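Local structure of 6-aminohexanoate-cyclic-dimer hydrolase (Arthrobacter sp., 3A2Q) at residues 84-89 and 118-123; 128-133 and 144-149. The protein hydrolyses the cyclic dimer of 6-aminohexanoate, a by-product of nylon-6 manufacture, to the linear dimer. The protein carries 1 engineered substitution. All blocks are in the same frame, centred on the assembly; numbering follows the deposited sequence.

Contacts 1 and 2 follow one another along the chain, their centres 11 Å apart, and three of their four segments belong to the long connection between strand 113-118 and helix 152-159. They meet directly: Pro131 CG of contact 2 lies 3.3 Å from Asn119 OD1 of contact 1, and Pro121 CG packs 3.4 Å from Thr128 O. Both border the active site. In contact 1 the side chains of Thr120 and Lys72 come within about 3 Å, between nearest atoms, and Met123 lines the pocket holding 6-aminohexanoic acid. In contact 2 Gly149 directly precedes Ser150, assigned with Lys72 to the charge relay by similarity, and comes within about 5 Å, between nearest atoms, of the engineered Ala174.

Contact 1: residues 84-89 and 118-123; sequences TSSIKG and TNTPEM
Ser86 OG donates a short hydrogen bond, 2.6 Å long, to the backbone carbonyl oxygen Thr120 O, approaching it with a tilt of 28° from the carbonyl plane. The hydroxyl reaches across because it stands beside its own backbone N, opposite the carbonyl carbon (chi1 -75°), with CB already facing the 118-123 segment; serine is small enough to fit this tight crossing and still carry a donor. One residue earlier the backbone does the linking: Met123 N gives a nearly straight bond of 2.9 Å to Ser85 O. Ser85 and Ser86 both have positive phi, and Ile87 N closes the turn on Thr84 O, which presents Ser85 O outward to the other segment. This turn leads into helix 88-93, with Ile87 at its N-cap position, and packs against the loop that leaves strand 113-118 of the mixed sheet of this amidase-family fold. Glu122 ties the helix start to that loop. Its chain extends past Ser86 O, which lies 3.3 Å from Glu122 CB, and crosses Ile87 at about a right angle to set OE2 3.3 Å from Ile87 CA. A water accepts from Lys88 N and donates to Glu122 OE2, 2.7 Å away, so an acidic group sits near the helix N-terminus, where the helix dipole would probably stabilise its negative charge. The other oxygen, OE1, accepts from Ser344 OG and Glu341 N. With an alanine at Glu122, the bridging water would probably lose its acceptor and Ser344 and Glu341 their shared partner. On the other branch of Ile87, CD1 rests 3.7 Å from Met123 CG, the flexible thioether chain fitting obliquely against the branched one; Met123, a residue of the 6-aminohexanoic acid pocket, also packs its side chain against Ile320 and Ile324 of helix 308-331.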
ATOM      1  N   THR A  84      14.641  -5.527   9.212  1.00 37.05           N
ATOM      2  CA  THR A  84      15.445  -6.061   8.114  1.00 36.81           C
ATOM      3  C   THR A  84      15.256  -5.380   6.764  1.00 36.44           C
ATOM      4  O   THR A  84      16.196  -5.303   5.967  1.00 34.18           O
ATOM      5  CB  THR A  84      15.164  -7.566   7.907  1.00 39.47           C
ATOM      6  OG1 THR A  84      13.828  -7.737   7.416  1.00 39.57           O
ATOM      7  CG2 THR A  84      15.313  -8.328   9.221  1.00 33.76           C
ATOM      8  N   SER A  85      14.047  -4.884   6.505  1.00 36.35           N
ATOM      9  CA  SER A  85      13.748  -4.256   5.222  1.00 33.84           C
ATOM     10  C   SER A  85      13.992  -5.315   4.154  1.00 34.51           C
ATOM     11  O   SER A  85      14.214  -5.004   2.983  1.00 34.96           O
ATOM     12  CB  SER A  85      14.661  -3.055   4.972  1.00 39.36           C
ATOM     13  OG  SER A  85      14.349  -1.991   5.850  1.00 38.61           O
ATOM     14  N   SER A  86      13.950  -6.572   4.588  1.00 32.45           N
ATOM     15  CA  SER A  86      14.176  -7.727   3.728  1.00 34.79           C
ATOM     16  C   SER A  86      15.526  -7.734   3.026  1.00 33.16           C
ATOM     17  O   SER A  86      15.655  -8.201   1.892  1.00 33.48           O
ATOM     18  CB  SER A  86      13.041  -7.875   2.714  1.00 33.22           C
ATOM     19  OG  SER A  86      11.887  -8.386   3.361  1.00 31.99           O
ATOM     20  N   ILE A  87      16.532  -7.207   3.713  1.00 36.07           N
ATOM     21  CA  ILE A  87      17.893  -7.195   3.190  1.00 36.73           C
ATOM     22  C   ILE A  87      18.599  -8.357   3.889  1.00 38.47           C
ATOM     23  O   ILE A  87      18.638  -8.413   5.117  1.00 35.83           O
ATOM     24  CB  ILE A  87      18.630  -5.882   3.524  1.00 35.88           C
ATOM     25  CG1 ILE A  87      17.884  -4.694   2.911  1.00 37.74           C
ATOM     26  CG2 ILE A  87      20.054  -5.939   2.983  1.00 35.32           C
ATOM     27  CD1 ILE A  87      18.496  -3.338   3.236  1.00 32.48           C
ATOM     28  N   LYS A  88      19.131  -9.293   3.108  1.00 40.21           N
ATOM     29  CA  LYS A  88      19.818 -10.451   3.671  1.00 42.56           C
ATOM     30  C   LYS A  88      20.856 -10.009   4.700  1.00 40.59           C
ATOM     31  O   LYS A  88      20.818 -10.432   5.854  1.00 40.17           O
ATOM     32  CB  LYS A  88      20.491 -11.251   2.551  1.00 46.32           C
ATOM     33  CG  LYS A  88      21.150 -12.545   3.002  1.00 57.80           C
ATOM     34  CD  LYS A  88      21.718 -13.305   1.809  1.00 66.39           C
ATOM     35  CE  LYS A  88      22.399 -14.597   2.235  1.00 72.45           C
ATOM     36  NZ  LYS A  88      23.577 -14.346   3.110  1.00 75.48           N
ATOM     37  N   GLY A  89      21.770  -9.143   4.275  1.00 42.09           N
ATOM     38  CA  GLY A  89      22.806  -8.653   5.168  1.00 43.16           C
ATOM     39  C   GLY A  89      22.283  -8.038   6.454  1.00 43.69           C
ATOM     40  O   GLY A  89      22.980  -8.034   7.468  1.00 43.26           O
ATOM     41  N   THR A 118       5.120  -7.329   8.776  1.00 33.70           N
ATOM     42  CA  THR A 118       4.810  -8.075   7.560  1.00 31.01           C
ATOM     43  C   THR A 118       5.911  -8.074   6.508  1.00 32.22           C
ATOM     44  O   THR A 118       6.715  -7.144   6.421  1.00 33.14           O
ATOM     45  CB  THR A 118       3.536  -7.539   6.918  1.00 32.17           C
ATOM     46  OG1 THR A 118       3.655  -6.119   6.757  1.00 28.12           O
ATOM     47  CG2 THR A 118       2.336  -7.860   7.791  1.00 28.07           C
ATOM     48  N   ASN A 119       5.909  -9.116   5.683  1.00 30.70           N
ATOM     49  CA  ASN A 119       6.909  -9.294   4.642  1.00 30.76           C
ATOM     50  C   ASN A 119       6.829  -8.294   3.489  1.00 28.11           C
ATOM     51  O   ASN A 119       5.765  -7.752   3.187  1.00 31.07           O
ATOM     52  CB  ASN A 119       6.832 -10.732   4.112  1.00 29.71           C
ATOM     53  CG  ASN A 119       8.070 -11.137   3.337  1.00 31.73           C
ATOM     54  OD1 ASN A 119       9.166 -10.621   3.575  1.00 31.96           O
ATOM     55  ND2 ASN A 119       7.908 -12.083   2.419  1.00 35.81           N
ATOM     56  N   THR A 120       7.975  -8.065   2.853  1.00 28.49           N
ATOM     57  CA  THR A 120       8.110  -7.137   1.735  1.00 26.87           C
ATOM     58  C   THR A 120       9.299  -7.536   0.863  1.00 28.70           C
ATOM     59  O   THR A 120      10.216  -8.220   1.328  1.00 30.35           O
ATOM     60  CB  THR A 120       8.394  -5.698   2.246  1.00 23.00           C
ATOM     61  OG1 THR A 120       8.802  -4.862   1.154  1.00 27.81           O
ATOM     62  CG2 THR A 120       9.522  -5.721   3.281  1.00 28.60           C
ATOM     63  N   PRO A 121       9.290  -7.145  -0.421  1.00 28.47           N
ATOM     64  CA  PRO A 121      10.449  -7.513  -1.237  1.00 27.54           C
ATOM     65  C   PRO A 121      11.572  -6.628  -0.692  1.00 30.13           C
ATOM     66  O   PRO A 121      11.296  -5.638  -0.009  1.00 29.28           O
ATOM     67  CB  PRO A 121      10.022  -7.133  -2.656  1.00 27.67           C
ATOM     68  CG  PRO A 121       8.985  -6.056  -2.436  1.00 23.63           C
ATOM     69  CD  PRO A 121       8.219  -6.568  -1.252  1.00 24.81           C
ATOM     70  N   GLU A 122      12.824  -6.972  -0.967  1.00 30.41           N
ATOM     71  CA  GLU A 122      13.942  -6.190  -0.448  1.00 29.85           C
ATOM     72  C   GLU A 122      13.850  -4.684  -0.705  1.00 26.51           C
ATOM     73  O   GLU A 122      13.833  -4.236  -1.854  1.00 27.96           O
ATOM     74  CB  GLU A 122      15.262  -6.706  -1.012  1.00 34.00           C
ATOM     75  CG  GLU A 122      16.461  -5.955  -0.462  1.00 36.18           C
ATOM     76  CD  GLU A 122      17.775  -6.528  -0.928  1.00 37.14           C
ATOM     77  OE1 GLU A 122      18.078  -6.422  -2.135  1.00 39.29           O
ATOM     78  OE2 GLU A 122      18.500  -7.088  -0.079  1.00 41.68           O
ATOM     79  N   MET A 123      13.817  -3.912   0.377  1.00 27.83           N
ATOM     80  CA  MET A 123      13.729  -2.456   0.303  1.00 27.60           C
ATOM     81  C   MET A 123      12.523  -2.007  -0.523  1.00 28.15           C
ATOM     82  O   MET A 123      12.492  -0.885  -1.034  1.00 29.00           O
ATOM     83  CB  MET A 123      15.030  -1.876  -0.278  1.00 28.23           C
ATOM     84  CG  MET A 123      16.265  -2.165   0.589  1.00 27.48           C
ATOM     85  SD  MET A 123      17.794  -1.380   0.030  1.00 33.61           S
ATOM     86  CE  MET A 123      18.371  -2.579  -1.214  1.00 30.08           C
TER
HETATM   87  O   HOH W   1      18.858  -9.704   0.261  1.00 35.81           O

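Contact 2: residues 128-133 and 144-149; sequences TTEPEA and GRSVGG
Thr128 CB lies 3.6 Å from Ser146 OG, and one bond farther on Thr128 OG1 closes in to form a 2.7 Å hydrogen bond between the two hydroxyls. Thr128 OG1 donates its proton to Glu130 OE2, 2.6 Å away in its own segment, meeting the carboxylate on its anti side and 29° out of its plane. A hydroxyl suits this place because it can donate to one partner while still facing another; with OG1 swung opposite the backbone N (chi1 -172°), it lies between them. Ser146 OG is engaged a second time, accepting from Gly148 N at 2.9 Å, which makes an ST turn that fixes the bend of the backbone. The turn leads into the glycine- and serine-rich signature of the amidase family, which begins at Gly148 and includes Ser150, a charge-relay residue by similarity, and the contact secures it against the earlier part of the same long loop. Thr129 makes the neighbouring link: its OG1 donates to Gly148 O over 2.8 Å, in the carbonyl plane, while its CB touches Val147 CG2 at 3.8 Å, so the residue offers both a donor and an apolar flank. A water joins the backbones as well, accepting from Thr129 N and Val147 N. Glycine suits both places for different reasons: Gly148 has a positive phi of 77°, which residues with a side chain adopt less readily, whereas at Gly149 a CB would lie 2.6 Å from Thr128 N, too near for any side chain. The other carboxylate oxygen, Glu130 OE1, accepts from Gly397 N, so the carboxylate spans two loops.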
ATOM      1  N   THR A 128       5.871  -7.701  -6.200  1.00 25.98           N
ATOM      2  CA  THR A 128       5.485  -9.022  -5.736  1.00 29.56           C
ATOM      3  C   THR A 128       6.263  -9.106  -4.431  1.00 27.13           C
ATOM      4  O   THR A 128       7.196  -8.331  -4.228  1.00 30.85           O
ATOM      5  CB  THR A 128       5.904 -10.165  -6.677  1.00 31.18           C
ATOM      6  OG1 THR A 128       5.313 -11.380  -6.198  1.00 27.59           O
ATOM      7  CG2 THR A 128       7.417 -10.332  -6.710  1.00 30.90           C
ATOM      8  N   THR A 129       5.887 -10.023  -3.549  1.00 25.26           N
ATOM      9  CA  THR A 129       6.553 -10.130  -2.252  1.00 27.67           C
ATOM     10  C   THR A 129       7.214 -11.492  -2.109  1.00 30.01           C
ATOM     11  O   THR A 129       6.682 -12.385  -1.455  1.00 29.54           O
ATOM     12  CB  THR A 129       5.529  -9.907  -1.113  1.00 29.12           C
ATOM     13  OG1 THR A 129       4.868  -8.652  -1.318  1.00 29.42           O
ATOM     14  CG2 THR A 129       6.210  -9.880   0.243  1.00 27.86           C
ATOM     15  N   GLU A 130       8.378 -11.631  -2.735  1.00 32.52           N
ATOM     16  CA  GLU A 130       9.138 -12.880  -2.720  1.00 32.94           C
ATOM     17  C   GLU A 130      10.624 -12.588  -2.491  1.00 33.63           C
ATOM     18  O   GLU A 130      11.471 -12.886  -3.336  1.00 33.73           O
ATOM     19  CB  GLU A 130       8.935 -13.603  -4.056  1.00 34.55           C
ATOM     20  CG  GLU A 130       7.472 -13.963  -4.329  1.00 31.84           C
ATOM     21  CD  GLU A 130       7.201 -14.299  -5.781  1.00 39.08           C
ATOM     22  OE1 GLU A 130       7.961 -15.101  -6.363  1.00 39.12           O
ATOM     23  OE2 GLU A 130       6.220 -13.766  -6.343  1.00 31.34           O
ATOM     24  N   PRO A 131      10.955 -11.999  -1.332  1.00 32.68           N
ATOM     25  CA  PRO A 131      12.343 -11.667  -1.003  1.00 32.23           C
ATOM     26  C   PRO A 131      13.159 -12.925  -0.737  1.00 34.57           C
ATOM     27  O   PRO A 131      12.626 -13.920  -0.246  1.00 33.33           O
ATOM     28  CB  PRO A 131      12.203 -10.832   0.262  1.00 26.58           C
ATOM     29  CG  PRO A 131      11.015 -11.452   0.929  1.00 28.18           C
ATOM     30  CD  PRO A 131      10.053 -11.639  -0.223  1.00 28.45           C
ATOM     31  N   GLU A 132      14.447 -12.872  -1.054  1.00 35.30           N
ATOM     32  CA  GLU A 132      15.332 -14.003  -0.805  1.00 38.72           C
ATOM     33  C   GLU A 132      15.479 -14.189   0.704  1.00 39.63           C
ATOM     34  O   GLU A 132      15.565 -15.312   1.202  1.00 39.88           O
ATOM     35  CB  GLU A 132      16.711 -13.740  -1.416  1.00 39.34           C
ATOM     36  CG  GLU A 132      16.769 -13.869  -2.929  1.00 50.73           C
ATOM     37  CD  GLU A 132      18.097 -13.412  -3.505  1.00 56.08           C
ATOM     38  OE1 GLU A 132      19.143 -13.633  -2.854  1.00 59.42           O
ATOM     39  OE2 GLU A 132      18.097 -12.840  -4.617  1.00 55.86           O
ATOM     40  N   ALA A 133      15.487 -13.073   1.426  1.00 40.42           N
ATOM     41  CA  ALA A 133      15.650 -13.080   2.875  1.00 38.87           C
ATOM     42  C   ALA A 133      14.578 -13.807   3.681  1.00 39.16           C
ATOM     43  O   ALA A 133      14.906 -14.555   4.600  1.00 40.78           O
ATOM     44  CB  ALA A 133      15.787 -11.647   3.383  1.00 41.02           C
ATOM     45  N   GLY A 144      -0.674 -20.533  -4.771  1.00 29.45           N
ATOM     46  CA  GLY A 144       0.310 -20.565  -5.834  1.00 30.98           C
ATOM     47  C   GLY A 144       0.438 -19.214  -6.507  1.00 30.42           C
ATOM     48  O   GLY A 144       1.207 -19.058  -7.454  1.00 30.81           O
ATOM     49  N   ARG A 145      -0.302 -18.224  -6.007  1.00 29.78           N
ATOM     50  CA  ARG A 145      -0.281 -16.883  -6.590  1.00 27.30           C
ATOM     51  C   ARG A 145       0.395 -15.832  -5.722  1.00 26.43           C
ATOM     52  O   ARG A 145       0.427 -15.935  -4.501  1.00 26.63           O
ATOM     53  CB  ARG A 145      -1.708 -16.395  -6.878  1.00 25.62           C
ATOM     54  CG  ARG A 145      -2.523 -17.240  -7.827  1.00 27.53           C
ATOM     55  CD  ARG A 145      -2.009 -17.203  -9.257  1.00 30.37           C
ATOM     56  NE  ARG A 145      -2.946 -17.906 -10.130  1.00 32.15           N
ATOM     57  CZ  ARG A 145      -3.854 -17.315 -10.901  1.00 37.24           C
ATOM     58  NH1 ARG A 145      -3.954 -15.992 -10.934  1.00 30.56           N
ATOM     59  NH2 ARG A 145      -4.694 -18.055 -11.614  1.00 33.60           N
ATOM     60  N   SER A 146       0.907 -14.803  -6.385  1.00 26.03           N
ATOM     61  CA  SER A 146       1.564 -13.682  -5.729  1.00 28.57           C
ATOM     62  C   SER A 146       0.531 -12.887  -4.926  1.00 27.98           C
ATOM     63  O   SER A 146      -0.673 -13.070  -5.095  1.00 29.73           O
ATOM     64  CB  SER A 146       2.198 -12.772  -6.788  1.00 25.76           C
ATOM     65  OG  SER A 146       2.594 -11.522  -6.243  1.00 28.26           O
ATOM     66  N   VAL A 147       1.011 -12.012  -4.049  1.00 29.36           N
ATOM     67  CA  VAL A 147       0.129 -11.172  -3.243  1.00 26.98           C
ATOM     68  C   VAL A 147       0.358  -9.716  -3.629  1.00 27.37           C
ATOM     69  O   VAL A 147      -0.119  -8.799  -2.957  1.00 28.15           O
ATOM     70  CB  VAL A 147       0.401 -11.336  -1.722  1.00 25.04           C
ATOM     71  CG1 VAL A 147      -0.030 -12.726  -1.263  1.00 27.18           C
ATOM     72  CG2 VAL A 147       1.888 -11.098  -1.414  1.00 20.61           C
ATOM     73  N   GLY A 148       1.070  -9.513  -4.731  1.00 27.05           N
ATOM     74  CA  GLY A 148       1.383  -8.164  -5.168  1.00 29.49           C
ATOM     75  C   GLY A 148       2.508  -7.651  -4.288  1.00 28.97           C
ATOM     76  O   GLY A 148       3.071  -8.413  -3.506  1.00 30.80           O
ATOM     77  N   GLY A 149       2.842  -6.371  -4.404  1.00 27.56           N
ATOM     78  CA  GLY A 149       3.907  -5.815  -3.588  1.00 27.59           C
ATOM     79  C   GLY A 149       3.951  -4.309  -3.739  1.00 27.03           C
ATOM     80  O   GLY A 149       3.236  -3.769  -4.581  1.00 27.09           O
TER
HETATM   81  O   HOH W   2       4.105 -12.744  -3.442  1.00 29.15           O